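Local coordinates for TfuA domain-containing protein (Methanosarcina acetivorans, PDB 6XP8) that takes part in peptide backbone thioamidation, probably working as the partner of a YcaO enzyme, at residues D202-L205 / V206-V210; E99-D103 / G104-S108; G142-S145 / E146-N150. One frame throughout, in Å; residues are numbered along the deposited sequence.

How the contacts relate
Three short-range contacts illustrate how a helix is continued, ended and begun. Along the chain contact 2 comes first, then contact 3, and contact 1 last. Contact 2 closes helix 96-102, contact 3 opens helix 146-157, and contact 1 lies within helix 198-215, which packs on the parallel sheet. Contacts 1 and 2 have centres about 19 Å apart and are joined indirectly, because D202 of contact 1 binds the first turn of the helix that contact 2 ends. Contact 3 belongs to the group of helices beyond the sheet, its centre about 32 Å from that of contact 1 and 24 Å from that of contact 2. Coming after helix 181-193, helix 198-215 returns to the sheet.

Contact 1: residues D202-L205 / V206-V210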
loop_
_atom_site.group_PDB
_atom_site.type_symbol
_atom_site.label_atom_id
_atom_site.label_comp_id
_atom_site.label_asym_id
_atom_site.label_seq_id
_atom_site.Cartn_x
_atom_site.Cartn_y
_atom_site.Cartn_z
ATOM N N ASP A 202 -0.444 -4.754 5.957
ATOM C CA ASP A 202 0.644 -3.846 6.300
ATOM C C ASP A 202 0.133 -2.570 6.948
ATOM O O ASP A 202 0.765 -2.069 7.883
ATOM C CB ASP A 202 1.466 -3.495 5.067
ATOM C CG ASP A 202 2.488 -4.547 4.717
ATOM O OD1 ASP A 202 2.483 -5.667 5.291
ATOM O OD2 ASP A 202 3.311 -4.232 3.840
ATOM N N ALA A 203 -0.988 -2.046 6.438
ATOM C CA ALA A 203 -1.638 -0.851 7.006
ATOM C C ALA A 203 -1.995 -1.050 8.480
ATOM O O ALA A 203 -1.735 -0.178 9.308
ATOM C CB ALA A 203 -2.874 -0.462 6.202
ATOM N N VAL A 204 -2.575 -2.205 8.798
ATOM C CA VAL A 204 -2.873 -2.578 10.184
ATOM C C VAL A 204 -1.603 -2.606 11.052
ATOM O O VAL A 204 -1.610 -2.099 12.174
ATOM C CB VAL A 204 -3.705 -3.880 10.255
ATOM C CG1 VAL A 204 -3.855 -4.378 11.689
ATOM C CG2 VAL A 204 -5.084 -3.624 9.666
ATOM N N LEU A 205 -0.513 -3.150 10.505
ATOM C CA LEU A 205 0.782 -3.126 11.190
ATOM C C LEU A 205 1.288 -1.711 11.491
ATOM O O LEU A 205 1.857 -1.487 12.559
ATOM C CB LEU A 205 1.839 -3.941 10.430
ATOM C CG LEU A 205 1.734 -5.471 10.412
ATOM C CD1 LEU A 205 2.854 -6.041 9.555
ATOM C CD2 LEU A 205 1.758 -6.070 11.811
ATOM N N VAL A 206 1.054 -0.766 10.574
ATOM C CA VAL A 206 1.405 0.648 10.807
ATOM C C VAL A 206 0.609 1.194 11.997
ATOM O O VAL A 206 1.182 1.815 12.899
ATOM C CB VAL A 206 1.211 1.533 9.550
ATOM C CG1 VAL A 206 1.504 2.994 9.860
ATOM C CG2 VAL A 206 2.103 1.052 8.416
ATOM N N LEU A 207 -0.698 0.930 11.998
ATOM C CA LEU A 207 -1.596 1.362 13.076
ATOM C C LEU A 207 -1.139 0.836 14.431
ATOM O O LEU A 207 -1.102 1.584 15.408
ATOM C CB LEU A 207 -3.037 0.928 12.789
ATOM C CG LEU A 207 -3.720 1.501 11.541
ATOM C CD1 LEU A 207 -5.131 0.952 11.459
ATOM C CD2 LEU A 207 -3.726 3.034 11.504
ATOM N N GLU A 208 -0.745 -0.435 14.465
ATOM C CA GLU A 208 -0.306 -1.092 15.700
ATOM C C GLU A 208 1.042 -0.555 16.185
ATOM O O GLU A 208 1.247 -0.421 17.392
ATOM C CB GLU A 208 -0.321 -2.620 15.540
ATOM C CG GLU A 208 -1.750 -3.148 15.388
ATOM C CD GLU A 208 -1.875 -4.628 15.060
ATOM O OE1 GLU A 208 -0.983 -5.214 14.406
ATOM O OE2 GLU A 208 -2.916 -5.208 15.444
ATOM N N THR A 209 1.932 -0.224 15.243
ATOM C CA THR A 209 3.231 0.407 15.550
ATOM C C THR A 209 3.044 1.823 16.107
ATOM O O THR A 209 3.667 2.185 17.117
ATOM C CB THR A 209 4.177 0.404 14.321
ATOM O OG1 THR A 209 4.408 -0.947 13.918
ATOM C CG2 THR A 209 5.526 1.040 14.647
ATOM N N VAL A 210 2.181 2.605 15.453
ATOM C CA VAL A 210 1.836 3.956 15.918
ATOM C C VAL A 210 1.231 3.888 17.330
ATOM O O VAL A 210 1.621 4.660 18.210
ATOM C CB VAL A 210 0.911 4.699 14.917
ATOM C CG1 VAL A 210 0.399 6.005 15.504
ATOM C CG2 VAL A 210 1.650 4.979 13.613
#
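T209 approaches the flat carbonyl group of L205 from the two sides of its plane, the backbone N tilted to one side and the side-chain OG1 to the other. T209 N donates to L205 O over 3.0 Å, the ordinary helical bond, while OG1 adds a second bond to L205 O at 2.9 Å. This double grip follows from the first torsion of T209, which sets OG1 opposite its own carbonyl carbon (chi1 -60°) and so swings the hydroxyl back along the helix; CG2 is turned the other way. The second flat group, the carboxylate of E208, has a methyl laid over one face, with V204 CG1 3.9 Å from E208 CD. From the next residue along the helix, L205 CD2 comes to E208 OE1, also at 3.9 Å. Here the extended glutamate chain runs back past the preceding turn, its CG passing 3.4 Å from V204 O. Behind these side chains the backbone keeps helical spacing, as in the bond from L207 N to A203 O of 3.1 Å. D202 sends its carboxylate elsewhere, accepting from the backbone N of K96 and of V97, where its charge would probably suit the start of helix 96-102. The buried side of helix 198-215 lies on the parallel sheet: V206, T209 and V210 press on V73 of strand 71-74, and L207 and V210 on I5 of strand 3-6, while V204 and L207 reach I19 of helix 13-19.

Contact 2: residues E99-D103 / G104-S108; sequences EWYRD and GVIES
G104 turns back on the last turn of helix 96-102, its N donating to Y101 O at 3.2 Å. Its phi is positive, and a side chain there would run into D103 O. Next, V105 N binds W100 O at 2.8 Å, in the carbonyl plane, completing a Schellman motif. The valine's CG1 meets W100 CD1 at 3.7 Å, the apolar contact that often accompanies this motif. I106 N reaches the same W100 O from well above its plane, so two donors share one acceptor. With CG1 held between backbone N and carbonyl carbon (chi1 64°), the isoleucine folds inward: CG1 touches W100 CB, and CD1 sits 3.8 Å above the centroid of the Y101 ring, only 6° off its normal, a CH-pi contact. A water donates hydrogen bonds to both I106 O and Y101 O. Past E107, S108 O accepts from Y101 OH at 2.7 Å, the hydroxyl standing above the carbonyl plane. A phenylalanine in place of Y101 would keep the face for I106 but would probably leave S108 O without this donor and the chain beyond I106 less firmly tied. Y101 therefore joins two chemistries, an apolar face and a polar end, and through both it ties the end of the helix to the loop that leaves it.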
loop_
_atom_site.group_PDB
_atom_site.type_symbol
_atom_site.label_atom_id
_atom_site.label_comp_id
_atom_site.label_asym_id
_atom_site.label_seq_id
_atom_site.Cartn_x
_atom_site.Cartn_y
_atom_site.Cartn_z
ATOM N N GLU A 99 9.653 -4.182 3.627
ATOM C CA GLU A 99 10.722 -5.185 3.562
ATOM C C GLU A 99 11.188 -5.452 2.128
ATOM O O GLU A 99 12.396 -5.479 1.865
ATOM C CB GLU A 99 10.291 -6.485 4.244
ATOM C CG GLU A 99 10.212 -6.386 5.764
ATOM C CD GLU A 99 9.421 -7.512 6.418
ATOM O OE1 GLU A 99 9.039 -8.495 5.739
ATOM O OE2 GLU A 99 9.182 -7.410 7.641
ATOM N N TRP A 100 10.234 -5.624 1.213
ATOM C CA TRP A 100 10.552 -5.856 -0.203
ATOM C C TRP A 100 11.280 -4.683 -0.862
ATOM O O TRP A 100 12.221 -4.900 -1.620
ATOM C CB TRP A 100 9.302 -6.228 -1.004
ATOM C CG TRP A 100 8.674 -7.544 -0.637
ATOM C CD1 TRP A 100 9.317 -8.691 -0.255
ATOM C CD2 TRP A 100 7.278 -7.857 -0.658
ATOM N NE1 TRP A 100 8.407 -9.692 -0.020
ATOM C CE2 TRP A 100 7.147 -9.210 -0.258
ATOM C CE3 TRP A 100 6.120 -7.122 -0.961
ATOM C CZ2 TRP A 100 5.900 -9.848 -0.156
ATOM C CZ3 TRP A 100 4.876 -7.756 -0.860
ATOM C CH2 TRP A 100 4.781 -9.105 -0.457
ATOM N N TYR A 101 10.850 -3.452 -0.568
ATOM C CA TYR A 101 11.547 -2.251 -1.055
ATOM C C TYR A 101 12.963 -2.162 -0.480
ATOM O O TYR A 101 13.922 -1.923 -1.219
ATOM C CB TYR A 101 10.776 -0.969 -0.707
ATOM C CG TYR A 101 9.672 -0.558 -1.663
ATOM C CD1 TYR A 101 9.919 -0.381 -3.037
ATOM C CD2 TYR A 101 8.381 -0.290 -1.183
ATOM C CE1 TYR A 101 8.902 0.002 -3.905
ATOM C CE2 TYR A 101 7.359 0.104 -2.044
ATOM C CZ TYR A 101 7.627 0.254 -3.397
ATOM O OH TYR A 101 6.618 0.646 -4.243
ATOM N N ARG A 102 13.072 -2.362 0.837
ATOM C CA ARG A 102 14.347 -2.326 1.569
ATOM C C ARG A 102 15.391 -3.274 0.962
ATOM O O ARG A 102 16.551 -2.891 0.771
ATOM C CB ARG A 102 14.103 -2.664 3.051
ATOM C CG ARG A 102 15.330 -2.606 3.955
ATOM C CD ARG A 102 15.103 -3.369 5.256
ATOM N NE ARG A 102 14.818 -4.788 5.022
ATOM C CZ ARG A 102 14.218 -5.605 5.889
ATOM N NH1 ARG A 102 13.821 -5.165 7.080
ATOM N NH2 ARG A 102 14.001 -6.872 5.557
ATOM N N ASP A 103 14.949 -4.487 0.640
ATOM C CA ASP A 103 15.829 -5.567 0.185
ATOM C C ASP A 103 15.970 -5.648 -1.340
ATOM O O ASP A 103 16.619 -6.570 -1.869
ATOM C CB ASP A 103 15.345 -6.903 0.766
ATOM C CG ASP A 103 15.373 -6.930 2.296
ATOM O OD1 ASP A 103 16.114 -6.133 2.912
ATOM O OD2 ASP A 103 14.649 -7.755 2.884
ATOM N N GLY A 104 15.375 -4.682 -2.040
ATOM C CA GLY A 104 15.408 -4.630 -3.506
ATOM C C GLY A 104 14.631 -5.732 -4.201
ATOM O O GLY A 104 14.873 -6.013 -5.378
ATOM N N VAL A 105 13.701 -6.356 -3.476
ATOM C CA VAL A 105 12.834 -7.416 -4.012
ATOM C C VAL A 105 11.838 -6.812 -5.018
ATOM O O VAL A 105 11.547 -7.411 -6.059
ATOM C CB VAL A 105 12.124 -8.187 -2.867
ATOM C CG1 VAL A 105 11.183 -9.265 -3.396
ATOM C CG2 VAL A 105 13.155 -8.805 -1.926
ATOM N N ILE A 106 11.331 -5.625 -4.693
ATOM C CA ILE A 106 10.527 -4.815 -5.613
ATOM C C ILE A 106 11.167 -3.427 -5.723
ATOM O O ILE A 106 11.966 -3.040 -4.861
ATOM C CB ILE A 106 9.035 -4.713 -5.186
ATOM C CG1 ILE A 106 8.886 -3.985 -3.832
ATOM C CG2 ILE A 106 8.362 -6.092 -5.198
ATOM C CD1 ILE A 106 7.463 -3.626 -3.433
ATOM N N GLU A 107 10.831 -2.695 -6.786
ATOM C CA GLU A 107 11.236 -1.288 -6.929
ATOM C C GLU A 107 10.209 -0.459 -7.695
ATOM O O GLU A 107 9.449 -0.990 -8.514
ATOM C CB GLU A 107 12.644 -1.132 -7.539
ATOM C CG GLU A 107 12.854 -1.779 -8.895
ATOM C CD GLU A 107 14.259 -1.563 -9.434
ATOM O OE1 GLU A 107 15.077 -2.503 -9.342
ATOM O OE2 GLU A 107 14.549 -0.449 -9.925
ATOM N N SER A 108 10.216 0.843 -7.396
ATOM C CA SER A 108 9.323 1.876 -7.964
ATOM C C SER A 108 7.927 1.899 -7.345
ATOM O O SER A 108 7.438 0.884 -6.821
ATOM C CB SER A 108 9.232 1.819 -9.500
ATOM O OG SER A 108 8.189 0.947 -9.920
HETATM O O HOH W 1 13.689 -1.295 -3.907
#

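Contact 3: residues G142-S145 / E146-N150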
loop_
_atom_site.group_PDB
_atom_site.type_symbol
_atom_site.label_atom_id
_atom_site.label_comp_id
_atom_site.label_asym_id
_atom_site.label_seq_id
_atom_site.Cartn_x
_atom_site.Cartn_y
_atom_site.Cartn_z
ATOM N N GLY A 142 -3.430 -24.478 -6.548
ATOM C CA GLY A 142 -3.442 -25.258 -7.788
ATOM C C GLY A 142 -4.415 -24.726 -8.821
ATOM O O GLY A 142 -4.898 -25.474 -9.670
ATOM N N LEU A 143 -4.695 -23.427 -8.752
ATOM C CA LEU A 143 -5.631 -22.788 -9.672
ATOM C C LEU A 143 -4.948 -22.244 -10.928
ATOM O O LEU A 143 -5.617 -21.966 -11.922
ATOM C CB LEU A 143 -6.434 -21.695 -8.955
ATOM C CG LEU A 143 -7.374 -22.197 -7.849
ATOM C CD1 LEU A 143 -7.677 -21.084 -6.871
ATOM C CD2 LEU A 143 -8.659 -22.803 -8.402
ATOM N N VAL A 144 -3.627 -22.072 -10.858
ATOM C CA VAL A 144 -2.787 -21.776 -12.028
ATOM C C VAL A 144 -1.537 -22.665 -12.047
ATOM O O VAL A 144 -1.055 -23.114 -10.995
ATOM C CB VAL A 144 -2.371 -20.273 -12.143
ATOM C CG1 VAL A 144 -3.579 -19.372 -12.378
ATOM C CG2 VAL A 144 -1.571 -19.799 -10.933
ATOM N N SER A 145 -1.029 -22.918 -13.251
ATOM C CA SER A 145 0.305 -23.484 -13.440
ATOM C C SER A 145 1.344 -22.381 -13.261
ATOM O O SER A 145 0.996 -21.195 -13.205
ATOM C CB SER A 145 0.429 -24.067 -14.845
ATOM O OG SER A 145 0.493 -23.019 -15.802
ATOM N N GLU A 146 2.617 -22.767 -13.202
ATOM C CA GLU A 146 3.704 -21.799 -13.113
ATOM C C GLU A 146 3.769 -20.908 -14.360
ATOM O O GLU A 146 3.979 -19.696 -14.240
ATOM C CB GLU A 146 5.035 -22.500 -12.856
ATOM C CG GLU A 146 5.877 -21.806 -11.800
ATOM C CD GLU A 146 6.883 -22.734 -11.140
ATOM O OE1 GLU A 146 6.903 -22.797 -9.890
ATOM O OE2 GLU A 146 7.647 -23.401 -11.867
ATOM N N LYS A 147 3.551 -21.506 -15.536
ATOM C CA LYS A 147 3.508 -20.771 -16.809
ATOM C C LYS A 147 2.389 -19.719 -16.800
ATOM O O LYS A 147 2.611 -18.576 -17.214
ATOM C CB LYS A 147 3.346 -21.734 -17.999
ATOM C CG LYS A 147 3.526 -21.096 -19.376
ATOM C CD LYS A 147 3.309 -22.111 -20.494
ATOM C CE LYS A 147 3.204 -21.451 -21.866
ATOM N NZ LYS A 147 4.529 -21.082 -22.442
ATOM N N GLU A 148 1.208 -20.120 -16.318
ATOM C CA GLU A 148 0.034 -19.241 -16.215
ATOM C C GLU A 148 0.241 -18.122 -15.198
ATOM O O GLU A 148 -0.108 -16.969 -15.466
ATOM C CB GLU A 148 -1.219 -20.049 -15.866
ATOM C CG GLU A 148 -1.769 -20.856 -17.033
ATOM C CD GLU A 148 -2.667 -22.010 -16.612
ATOM O OE1 GLU A 148 -2.736 -22.349 -15.408
ATOM O OE2 GLU A 148 -3.314 -22.587 -17.505
ATOM N N HIS A 149 0.806 -18.472 -14.042
ATOM C CA HIS A 149 1.208 -17.497 -13.024
ATOM C C HIS A 149 2.130 -16.437 -13.616
ATOM O O HIS A 149 1.856 -15.240 -13.495
ATOM C CB HIS A 149 1.896 -18.194 -11.843
ATOM C CG HIS A 149 2.547 -17.250 -10.879
ATOM N ND1 HIS A 149 3.828 -16.771 -11.055
ATOM C CD2 HIS A 149 2.089 -16.688 -9.737
ATOM C CE1 HIS A 149 4.131 -15.954 -10.063
ATOM N NE2 HIS A 149 3.095 -15.892 -9.246
ATOM N N ASN A 150 3.212 -16.888 -14.252
ATOM C CA ASN A 150 4.221 -15.987 -14.818
ATOM C C ASN A 150 3.671 -15.106 -15.938
ATOM O O ASN A 150 4.010 -13.919 -16.011
ATOM C CB ASN A 150 5.443 -16.774 -15.304
ATOM C CG ASN A 150 6.175 -17.498 -14.178
ATOM O OD1 ASN A 150 5.881 -17.322 -12.992
ATOM N ND2 ASN A 150 7.141 -18.328 -14.558
#
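S145 and E148 bind each other twice across the first turn of helix 146-157. In one direction E148 N donates to S145 OG at 3.0 Å; in the other, S145 N donates to E148 OE1 at 2.8 Å, along a nearly straight path of 174°. That carboxylate oxygen is approached on its anti side, somewhat out of the carboxylate plane. Two torsions make the exchange possible. The serine hydroxyl stands between its own backbone N and carbonyl carbon (chi1 72°), which turns OG toward the start of the helix, while the glutamate CG lies opposite its carbonyl carbon (chi1 -75°), and the extended chain carries OE1 back to the residue before the helix. The first regular helical bond follows, H149 N to S145 O at 2.9 Å.

Next outward come V144 and H149. V144 CG2 rests 3.9 Å from H149 CB, the two side chains meeting at an angle, and the histidine ring leads away to donate from ND1 to N150 OD1 at 2.9 Å, almost exactly in the ring plane. Further out, K183 forms a salt bridge with E148 OE1, so the oxygen that caps S145 N also answers a positive charge, and I179 and P180 touch the glutamate. V144 packs on L139 and L187, and H149 on L135 and K136, which seats the turn between helices 128-140 and 181-193. At the start of the connection, G142 with its positive phi closes the preceding helix in a Schellman motif.

V144 and H149 occupy the two positions of a hydrophobic staple, although the histidine offers only its CB. Together these features describe a tight link between consecutive helices, closed by a Schellman glycine and reopened by a capping box.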